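Local coordinates for protein A197 (Sulfolobus turreted icosahedral virus, PDB 2C0N) that probably acts as a glycosyltransferase of the GT-A fold, transferring sugar from an activated donor for a virus of a hot-spring archaeon, at residues E75-F78 with N79-Y82; E150-Y153 with F154-H158; F173-E176 with R177-L180. One frame throughout, in Å; residues are numbered along the deposited sequence.

All three contacts are local, each formed within one continuous run of chain, and they lie well apart: the centres of contacts 1 and 3 are about 32 Å from each other, on opposite sides of the chain's centre. Contact 1, at the surface, finishes helix 71-80 before strand 84-88 and relies on a Schellman turn with a Lys-Glu salt bridge beside it. Contacts 2 and 3 are both partly buried. Contact 2 is the body of helix 150-158, where hydroxyls return to the backbone on one side and aromatic rings pack inward on another. Contact 3 joins strands 162-173 and 178-180; there a carboxylate accepts hydrogen bonds from two backbone amides, a ring packs on a methyl, and an arginine bonds to the second subunit.

Contact 1 (E75-F78 with N79-Y82); sequences EAKF and NEGY
Lys77 and Tyr82 run side by side, pointing the same way, while Glu80 slants across the end of the lysine. The lysine chain bends at chi2 (-68°) and again at chi3, which sets its methylenes beside the tyrosine, CD lying 3.7 Å from Tyr82 CD2, and carries NZ to the carboxylate. There Lys77 NZ forms a salt bridge with Glu80 OE1 at 3.0 Å, on the syn lone pair of that oxygen. A long amphipathic chain suits this place, since its carbons pack on a ring while its charge pairs at the surface; NZ also makes a cation-pi contact with Tyr163. Helix 71-80 ends here in a Schellman motif. Tyr82 N reaches back to Lys77 O (3.1 Å) and Gly81 N to Phe78 O (3.0 Å), the two bonds that define it. Gly81 takes a positive phi (114°), a conformation open to a residue without a CB but crowded for others. The edge of the Tyr82 ring also faces Lys77 O, with CD2 3.4 Å from it. On the buried side the Phe78 ring turns its own edge to Tyr82 O, CD1 approaching to 3.4 Å, and the ring packs against Val85 of strand 84-88 and Met1.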
ATOM      1  N   GLU A  75      -1.713  19.776  17.473  1.00 15.21           N
ATOM      2  CA  GLU A  75      -0.785  20.899  17.529  1.00 14.77           C
ATOM      3  C   GLU A  75      -1.002  21.779  18.748  1.00 15.14           C
ATOM      4  O   GLU A  75      -0.041  22.223  19.353  1.00 13.70           O
ATOM      5  CB  GLU A  75      -0.865  21.763  16.262  1.00 14.96           C
ATOM      6  CG  GLU A  75       0.183  22.895  16.230  1.00 14.61           C
ATOM      7  CD  GLU A  75       0.229  23.638  14.908  1.00 15.01           C
ATOM      8  OE1 GLU A  75      -0.613  23.379  14.028  1.00 13.43           O
ATOM      9  OE2 GLU A  75       1.124  24.484  14.741  1.00 18.02           O
ATOM     10  N   ALA A  76      -2.267  22.028  19.087  1.00 15.68           N
ATOM     11  CA  ALA A  76      -2.598  22.802  20.270  1.00 16.34           C
ATOM     12  C   ALA A  76      -1.988  22.178  21.526  1.00 16.72           C
ATOM     13  O   ALA A  76      -1.409  22.892  22.367  1.00 15.97           O
ATOM     14  CB  ALA A  76      -4.093  22.940  20.407  1.00 17.15           C
ATOM     15  N   LYS A  77      -2.097  20.866  21.666  1.00 16.02           N
ATOM     16  CA  LYS A  77      -1.538  20.185  22.847  1.00 15.73           C
ATOM     17  C   LYS A  77      -0.020  20.340  22.904  1.00 15.08           C
ATOM     18  O   LYS A  77       0.513  20.624  23.964  1.00 16.42           O
ATOM     19  CB  LYS A  77      -1.958  18.710  22.936  1.00 15.38           C
ATOM     20  CG  LYS A  77      -3.369  18.510  23.398  1.00 16.00           C
ATOM     21  CD  LYS A  77      -3.561  18.931  24.870  1.00 16.68           C
ATOM     22  CE  LYS A  77      -4.974  19.437  25.066  1.00 17.90           C
ATOM     23  NZ  LYS A  77      -5.230  19.941  26.413  1.00 21.52           N
ATOM     24  N   PHE A  78       0.676  20.221  21.780  1.00 14.08           N
ATOM     25  CA  PHE A  78       2.136  20.439  21.772  1.00 13.68           C
ATOM     26  C   PHE A  78       2.472  21.900  22.176  1.00 14.67           C
ATOM     27  O   PHE A  78       3.417  22.138  22.920  1.00 14.37           O
ATOM     28  CB  PHE A  78       2.735  20.181  20.395  1.00 13.81           C
ATOM     29  CG  PHE A  78       2.751  18.732  19.984  1.00 11.15           C
ATOM     30  CD1 PHE A  78       2.911  17.705  20.915  1.00 12.63           C
ATOM     31  CD2 PHE A  78       2.616  18.386  18.645  1.00 13.97           C
ATOM     32  CE1 PHE A  78       2.955  16.350  20.493  1.00 13.31           C
ATOM     33  CE2 PHE A  78       2.662  17.067  18.242  1.00 15.48           C
ATOM     34  CZ  PHE A  78       2.823  16.045  19.178  1.00 14.87           C
ATOM     35  N   ASN A  79       1.691  22.846  21.668  1.00 14.41           N
ATOM     36  CA  ASN A  79       1.911  24.277  21.955  1.00 15.06           C
ATOM     37  C   ASN A  79       1.733  24.531  23.446  1.00 15.08           C
ATOM     38  O   ASN A  79       2.390  25.387  24.013  1.00 16.14           O
ATOM     39  CB  ASN A  79       0.890  25.147  21.236  1.00 14.66           C
ATOM     40  CG  ASN A  79       1.063  25.182  19.705  1.00 17.77           C
ATOM     41  OD1 ASN A  79       2.154  24.960  19.161  1.00 18.25           O
ATOM     42  ND2 ASN A  79      -0.022  25.543  19.015  1.00 14.27           N
ATOM     43  N   GLU A  80       0.827  23.783  24.067  1.00 14.42           N
ATOM     44  CA  GLU A  80       0.540  23.909  25.487  1.00 14.80           C
ATOM     45  C   GLU A  80       1.596  23.263  26.364  1.00 14.54           C
ATOM     46  O   GLU A  80       1.615  23.479  27.584  1.00 16.77           O
ATOM     47  CB  GLU A  80      -0.818  23.301  25.795  1.00 14.33           C
ATOM     48  CG  GLU A  80      -1.931  23.977  25.015  1.00 15.75           C
ATOM     49  CD  GLU A  80      -3.261  23.220  25.028  1.00 17.90           C
ATOM     50  OE1 GLU A  80      -3.337  22.112  25.591  1.00 16.46           O
ATOM     51  OE2 GLU A  80      -4.245  23.789  24.483  1.00 16.42           O
ATOM     52  N   GLY A  81       2.459  22.468  25.743  1.00 15.08           N
ATOM     53  CA  GLY A  81       3.642  21.925  26.385  1.00 14.63           C
ATOM     54  C   GLY A  81       3.634  20.442  26.559  1.00 15.03           C
ATOM     55  O   GLY A  81       4.508  19.899  27.226  1.00 14.84           O
ATOM     56  N   TYR A  82       2.685  19.763  25.930  1.00 16.02           N
ATOM     57  CA  TYR A  82       2.786  18.305  25.872  1.00 16.52           C
ATOM     58  C   TYR A  82       3.887  17.839  24.923  1.00 16.82           C
ATOM     59  O   TYR A  82       4.187  18.492  23.917  1.00 17.79           O
ATOM     60  CB  TYR A  82       1.427  17.684  25.550  1.00 16.95           C
ATOM     61  CG  TYR A  82       0.505  17.848  26.701  1.00 15.39           C
ATOM     62  CD1 TYR A  82       0.575  16.991  27.797  1.00 17.23           C
ATOM     63  CD2 TYR A  82      -0.400  18.885  26.738  1.00 20.96           C
ATOM     64  CE1 TYR A  82      -0.257  17.159  28.895  1.00 19.51           C
ATOM     65  CE2 TYR A  82      -1.251  19.065  27.822  1.00 22.73           C
ATOM     66  CZ  TYR A  82      -1.169  18.195  28.903  1.00 22.32           C
ATOM     67  OH  TYR A  82      -1.982  18.400  29.982  1.00 22.85           O
TER

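Contact 2 (E150-Y153 with F154-H158); sequences EDVY and FFSTH
Thr157 sits over one face of the Tyr153 ring, its OG1 3.3 Å above the plane and over the centre, with CB almost on the ring normal. That hydroxyl does not spend its proton on the ring: Thr157 OG1 donates to Tyr153 O at 2.7 Å. The torsion that puts OG1 anti to its own carbonyl carbon (chi1 -57°) turns it back along the helix, and Thr157 N reaches the same oxygen, so two donors grip it. Ser156 repeats the scheme one residue earlier, OG giving its proton to Val152 O at 2.8 Å beside the bond from Ser156 N. Small hydroxyl residues suit this exposed side because the helix's own carbonyls can satisfy them. His158 CE1 comes within 3.9 Å of Tyr153 CE1, the two rings meeting obliquely with planes at 80°. Ordinary helical bonds, such as Phe155 N to Asp151 O at 3.2 Å, hold these side chains at their spacing. Farther out, Phe154 meets Phe136 and Phe127, the latter on helix 125-128, Phe155 packs on Tyr100 of strand 99-100, and Glu150 forms a salt bridge with Arg41 of helix 37-50.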
ATOM      1  N   GLU A 150       8.680  -1.895  23.819  1.00 26.45           N
ATOM      2  CA  GLU A 150       9.368  -0.635  23.660  1.00 25.98           C
ATOM      3  C   GLU A 150       8.450   0.536  23.974  1.00 25.75           C
ATOM      4  O   GLU A 150       8.934   1.640  24.195  1.00 24.57           O
ATOM      5  CB  GLU A 150       9.930  -0.524  22.237  1.00 25.90           C
ATOM      6  CG  GLU A 150       8.912  -0.242  21.133  1.00 25.92           C
ATOM      7  CD  GLU A 150       8.094  -1.451  20.683  1.00 27.06           C
ATOM      8  OE1 GLU A 150       8.282  -2.604  21.179  1.00 23.10           O
ATOM      9  OE2 GLU A 150       7.255  -1.215  19.798  1.00 28.25           O
ATOM     10  N   ASP A 151       7.138   0.272  23.956  1.00 25.35           N
ATOM     11  CA  ASP A 151       6.116   1.248  24.322  1.00 25.98           C
ATOM     12  C   ASP A 151       6.145   1.627  25.808  1.00 25.35           C
ATOM     13  O   ASP A 151       6.296   2.794  26.138  1.00 25.02           O
ATOM     14  CB  ASP A 151       4.726   0.771  23.910  1.00 26.22           C
ATOM     15  CG  ASP A 151       4.357  -0.603  24.455  1.00 27.74           C
ATOM     16  OD1 ASP A 151       5.239  -1.414  24.813  1.00 26.78           O
ATOM     17  OD2 ASP A 151       3.138  -0.878  24.479  1.00 29.91           O
ATOM     18  N   VAL A 152       6.037   0.634  26.701  1.00 25.61           N
ATOM     19  CA  VAL A 152       6.134   0.894  28.151  1.00 24.72           C
ATOM     20  C   VAL A 152       7.538   1.367  28.504  1.00 24.16           C
ATOM     21  O   VAL A 152       7.700   2.275  29.325  1.00 23.98           O
ATOM     22  CB  VAL A 152       5.722  -0.326  29.005  1.00 25.44           C
ATOM     23  CG1 VAL A 152       5.959  -0.069  30.497  1.00 25.12           C
ATOM     24  CG2 VAL A 152       4.258  -0.621  28.756  1.00 26.00           C
ATOM     25  N   TYR A 153       8.549   0.792  27.863  1.00 22.54           N
ATOM     26  CA  TYR A 153       9.917   1.271  28.066  1.00 22.39           C
ATOM     27  C   TYR A 153      10.031   2.759  27.743  1.00 21.88           C
ATOM     28  O   TYR A 153      10.545   3.530  28.552  1.00 22.16           O
ATOM     29  CB  TYR A 153      10.908   0.487  27.208  1.00 22.48           C
ATOM     30  CG  TYR A 153      12.314   1.052  27.231  1.00 23.11           C
ATOM     31  CD1 TYR A 153      12.678   2.069  26.344  1.00 23.76           C
ATOM     32  CD2 TYR A 153      13.273   0.598  28.148  1.00 24.75           C
ATOM     33  CE1 TYR A 153      13.941   2.604  26.344  1.00 22.71           C
ATOM     34  CE2 TYR A 153      14.572   1.143  28.160  1.00 24.28           C
ATOM     35  CZ  TYR A 153      14.885   2.146  27.241  1.00 25.06           C
ATOM     36  OH  TYR A 153      16.124   2.724  27.198  1.00 25.02           O
ATOM     37  N   PHE A 154       9.565   3.142  26.550  1.00 21.03           N
ATOM     38  CA  PHE A 154       9.687   4.521  26.064  1.00 20.58           C
ATOM     39  C   PHE A 154       9.105   5.517  27.078  1.00 19.76           C
ATOM     40  O   PHE A 154       9.756   6.478  27.492  1.00 19.51           O
ATOM     41  CB  PHE A 154       8.951   4.678  24.742  1.00 20.90           C
ATOM     42  CG  PHE A 154       8.920   6.068  24.234  1.00 20.06           C
ATOM     43  CD1 PHE A 154       7.784   6.840  24.362  1.00 20.50           C
ATOM     44  CD2 PHE A 154      10.038   6.617  23.638  1.00 21.53           C
ATOM     45  CE1 PHE A 154       7.768   8.129  23.888  1.00 20.70           C
ATOM     46  CE2 PHE A 154      10.038   7.914  23.174  1.00 21.68           C
ATOM     47  CZ  PHE A 154       8.915   8.671  23.296  1.00 20.91           C
ATOM     48  N   PHE A 155       7.875   5.248  27.486  1.00 19.46           N
ATOM     49  CA  PHE A 155       7.196   6.100  28.459  1.00 18.78           C
ATOM     50  C   PHE A 155       7.774   6.032  29.867  1.00 18.89           C
ATOM     51  O   PHE A 155       7.886   7.077  30.575  1.00 19.00           O
ATOM     52  CB  PHE A 155       5.703   5.779  28.428  1.00 18.28           C
ATOM     53  CG  PHE A 155       5.053   6.241  27.171  1.00 17.48           C
ATOM     54  CD1 PHE A 155       4.801   7.555  26.976  1.00 17.63           C
ATOM     55  CD2 PHE A 155       4.726   5.356  26.140  1.00 16.96           C
ATOM     56  CE1 PHE A 155       4.209   8.002  25.799  1.00 17.99           C
ATOM     57  CE2 PHE A 155       4.168   5.799  24.964  1.00 17.92           C
ATOM     58  CZ  PHE A 155       3.906   7.104  24.776  1.00 19.07           C
ATOM     59  N   SER A 156       8.148   4.832  30.309  1.00 18.66           N
ATOM     60  CA  SER A 156       8.658   4.692  31.683  1.00 19.56           C
ATOM     61  C   SER A 156      10.032   5.331  31.819  1.00 19.77           C
ATOM     62  O   SER A 156      10.394   5.856  32.885  1.00 19.08           O
ATOM     63  CB  SER A 156       8.744   3.219  32.087  1.00 19.74           C
ATOM     64  OG  SER A 156       7.451   2.648  32.101  1.00 21.79           O
ATOM     65  N   THR A 157      10.804   5.264  30.740  1.00 19.48           N
ATOM     66  CA  THR A 157      12.180   5.716  30.758  1.00 19.93           C
ATOM     67  C   THR A 157      12.282   7.199  30.504  1.00 20.20           C
ATOM     68  O   THR A 157      13.013   7.894  31.194  1.00 19.08           O
ATOM     69  CB  THR A 157      13.016   4.983  29.691  1.00 19.93           C
ATOM     70  OG1 THR A 157      12.929   3.569  29.920  1.00 20.45           O
ATOM     71  CG2 THR A 157      14.481   5.413  29.754  1.00 21.08           C
ATOM     72  N   HIS A 158      11.556   7.677  29.496  1.00 20.04           N
ATOM     73  CA  HIS A 158      11.702   9.066  29.025  1.00 20.83           C
ATOM     74  C   HIS A 158      10.649  10.028  29.554  1.00 20.44           C
ATOM     75  O   HIS A 158      10.815  11.231  29.439  1.00 20.63           O
ATOM     76  CB  HIS A 158      11.746   9.068  27.507  1.00 21.15           C
ATOM     77  CG  HIS A 158      12.810   8.169  26.970  1.00 22.56           C
ATOM     78  ND1 HIS A 158      12.539   7.069  26.187  1.00 26.11           N
ATOM     79  CD2 HIS A 158      14.145   8.176  27.165  1.00 22.70           C
ATOM     80  CE1 HIS A 158      13.672   6.459  25.892  1.00 25.56           C
ATOM     81  NE2 HIS A 158      14.661   7.107  26.479  1.00 27.05           N
TER

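Contact 3 (F173-E176 with R177-L180); sequences FIDE and RLAL
The turn of the beta hairpin formed by strands 162-173 and 178-180, in the mixed sheet of this GT-A fold, is closed by the carboxylate of Asp175. Phe173 and Ala179 face each other as a non-hydrogen-bonded pair, and one residue nearer the turn Ile174 N bonds to Leu178 O, 2.7 Å and nearly straight. Ala179 CB stands over the centre of the Phe173 ring, 3.5 Å from its centroid in a CH-pi contact; a methyl is small enough to let the ring lie flat on it. Inside the turn, Asp175 OD1 accepts from two backbone amides, Leu178 N at 2.7 Å nearly along the C-O axis and Arg177 N at 2.9 Å from above the carboxylate plane. With chi1 at 68°, CG stands between the backbone N and the carbonyl carbon, and the short acid folds back over the turn, bringing OD1 to the amide two residues on, an Asx turn, and to the next one as well. Charge continues outward: Glu176 OE1 lies 3.3 Å from Arg177 NH2 in a salt bridge, carboxylate and guanidinium planes 32° apart, while the one between Asp175 OD2 and Arg177 NH2 is long. Arg177 NH1 turns instead to Met10 O of the second subunit. A water in the guanidinium plane, at its edge, links the two side chains, donating to Asp175 OD2 at 2.7 Å and accepting from Arg177 NE at 3.1 Å.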
ATOM      1  N   PHE A 173      -7.468  -3.059  12.670  1.00 16.15           N
ATOM      2  CA  PHE A 173      -7.768  -4.147  11.774  1.00 15.67           C
ATOM      3  C   PHE A 173      -7.192  -5.456  12.209  1.00 15.04           C
ATOM      4  O   PHE A 173      -6.052  -5.527  12.682  1.00 15.62           O
ATOM      5  CB  PHE A 173      -7.296  -3.787  10.356  1.00 16.42           C
ATOM      6  CG  PHE A 173      -8.267  -2.956   9.640  1.00 14.20           C
ATOM      7  CD1 PHE A 173      -8.327  -1.574   9.839  1.00 16.37           C
ATOM      8  CD2 PHE A 173      -9.214  -3.546   8.841  1.00 16.59           C
ATOM      9  CE1 PHE A 173      -9.302  -0.798   9.210  1.00 15.78           C
ATOM     10  CE2 PHE A 173     -10.209  -2.781   8.217  1.00 15.81           C
ATOM     11  CZ  PHE A 173     -10.253  -1.378   8.407  1.00 15.59           C
ATOM     12  N   ILE A 174      -8.007  -6.503  12.066  1.00 15.08           N
ATOM     13  CA  ILE A 174      -7.649  -7.853  12.434  1.00 14.84           C
ATOM     14  C   ILE A 174      -7.134  -8.583  11.203  1.00 16.16           C
ATOM     15  O   ILE A 174      -6.043  -9.133  11.204  1.00 17.47           O
ATOM     16  CB  ILE A 174      -8.823  -8.601  13.091  1.00 14.57           C
ATOM     17  CG1 ILE A 174      -9.320  -7.839  14.331  1.00 11.96           C
ATOM     18  CG2 ILE A 174      -8.414  -9.980  13.525  1.00 14.87           C
ATOM     19  CD1 ILE A 174     -10.759  -8.238  14.746  1.00 13.92           C
ATOM     20  N   ASP A 175      -7.917  -8.567  10.144  1.00 16.38           N
ATOM     21  CA  ASP A 175      -7.430  -8.997   8.854  1.00 16.40           C
ATOM     22  C   ASP A 175      -7.483  -7.800   7.927  1.00 16.06           C
ATOM     23  O   ASP A 175      -7.453  -6.666   8.396  1.00 16.88           O
ATOM     24  CB  ASP A 175      -8.148 -10.278   8.374  1.00 17.75           C
ATOM     25  CG  ASP A 175      -9.602 -10.075   8.034  1.00 17.01           C
ATOM     26  OD1 ASP A 175     -10.035  -8.929   8.083  1.00 17.71           O
ATOM     27  OD2 ASP A 175     -10.321 -11.062   7.679  1.00 16.96           O
ATOM     28  N   GLU A 176      -7.525  -8.030   6.619  1.00 14.93           N
ATOM     29  CA  GLU A 176      -7.512  -6.932   5.674  1.00 15.24           C
ATOM     30  C   GLU A 176      -8.815  -6.152   5.640  1.00 14.68           C
ATOM     31  O   GLU A 176      -8.835  -5.045   5.101  1.00 14.24           O
ATOM     32  CB  GLU A 176      -7.200  -7.459   4.285  1.00 15.57           C
ATOM     33  CG  GLU A 176      -5.856  -8.095   4.184  1.00 16.46           C
ATOM     34  CD  GLU A 176      -5.780  -9.563   4.578  1.00 20.59           C
ATOM     35  OE1 GLU A 176      -6.740 -10.169   5.085  1.00 20.49           O
ATOM     36  OE2 GLU A 176      -4.707 -10.134   4.336  1.00 23.54           O
ATOM     37  N   ARG A 177      -9.886  -6.717   6.215  1.00 13.83           N
ATOM     38  CA  ARG A 177     -11.241  -6.165   6.065  1.00 14.89           C
ATOM     39  C   ARG A 177     -11.993  -5.936   7.376  1.00 15.60           C
ATOM     40  O   ARG A 177     -12.829  -5.005   7.458  1.00 15.92           O
ATOM     41  CB  ARG A 177     -12.101  -7.118   5.199  1.00 16.08           C
ATOM     42  CG  ARG A 177     -11.683  -7.202   3.773  1.00 18.63           C
ATOM     43  CD  ARG A 177     -12.190  -8.516   3.054  1.00 16.27           C
ATOM     44  NE  ARG A 177     -11.496  -9.603   3.672  1.00 22.93           N
ATOM     45  CZ  ARG A 177     -10.294 -10.030   3.368  1.00 21.35           C
ATOM     46  NH1 ARG A 177      -9.596  -9.563   2.305  1.00 16.86           N
ATOM     47  NH2 ARG A 177      -9.781 -10.990   4.118  1.00 23.38           N
ATOM     48  N   LEU A 178     -11.752  -6.812   8.350  1.00 13.78           N
ATOM     49  CA  LEU A 178     -12.456  -6.759   9.619  1.00 13.82           C
ATOM     50  C   LEU A 178     -11.632  -6.031  10.662  1.00 14.47           C
ATOM     51  O   LEU A 178     -10.447  -6.317  10.843  1.00 15.36           O
ATOM     52  CB  LEU A 178     -12.745  -8.163  10.095  1.00 12.78           C
ATOM     53  CG  LEU A 178     -13.893  -8.893   9.420  1.00 15.63           C
ATOM     54  CD1 LEU A 178     -13.867 -10.375   9.736  1.00 17.13           C
ATOM     55  CD2 LEU A 178     -15.287  -8.297   9.855  1.00 16.82           C
ATOM     56  N   ALA A 179     -12.286  -5.112  11.354  1.00 15.04           N
ATOM     57  CA  ALA A 179     -11.638  -4.301  12.367  1.00 14.24           C
ATOM     58  C   ALA A 179     -12.477  -4.105  13.612  1.00 14.32           C
ATOM     59  O   ALA A 179     -13.724  -4.142  13.609  1.00 14.59           O
ATOM     60  CB  ALA A 179     -11.306  -2.957  11.799  1.00 13.96           C
ATOM     61  N   LEU A 180     -11.755  -3.879  14.695  1.00 15.64           N
ATOM     62  CA  LEU A 180     -12.350  -3.395  15.940  1.00 16.23           C
ATOM     63  C   LEU A 180     -12.495  -1.911  15.856  1.00 14.79           C
ATOM     64  O   LEU A 180     -11.529  -1.202  15.655  1.00 14.20           O
ATOM     65  CB  LEU A 180     -11.456  -3.727  17.131  1.00 17.16           C
ATOM     66  CG  LEU A 180     -11.449  -5.170  17.596  1.00 20.83           C
ATOM     67  CD1 LEU A 180     -10.415  -5.284  18.705  1.00 21.75           C
ATOM     68  CD2 LEU A 180     -12.852  -5.569  18.027  1.00 23.58           C
TER
HETATM   69  O   HOH W   1     -12.493 -11.152   6.125  1.00 15.81           O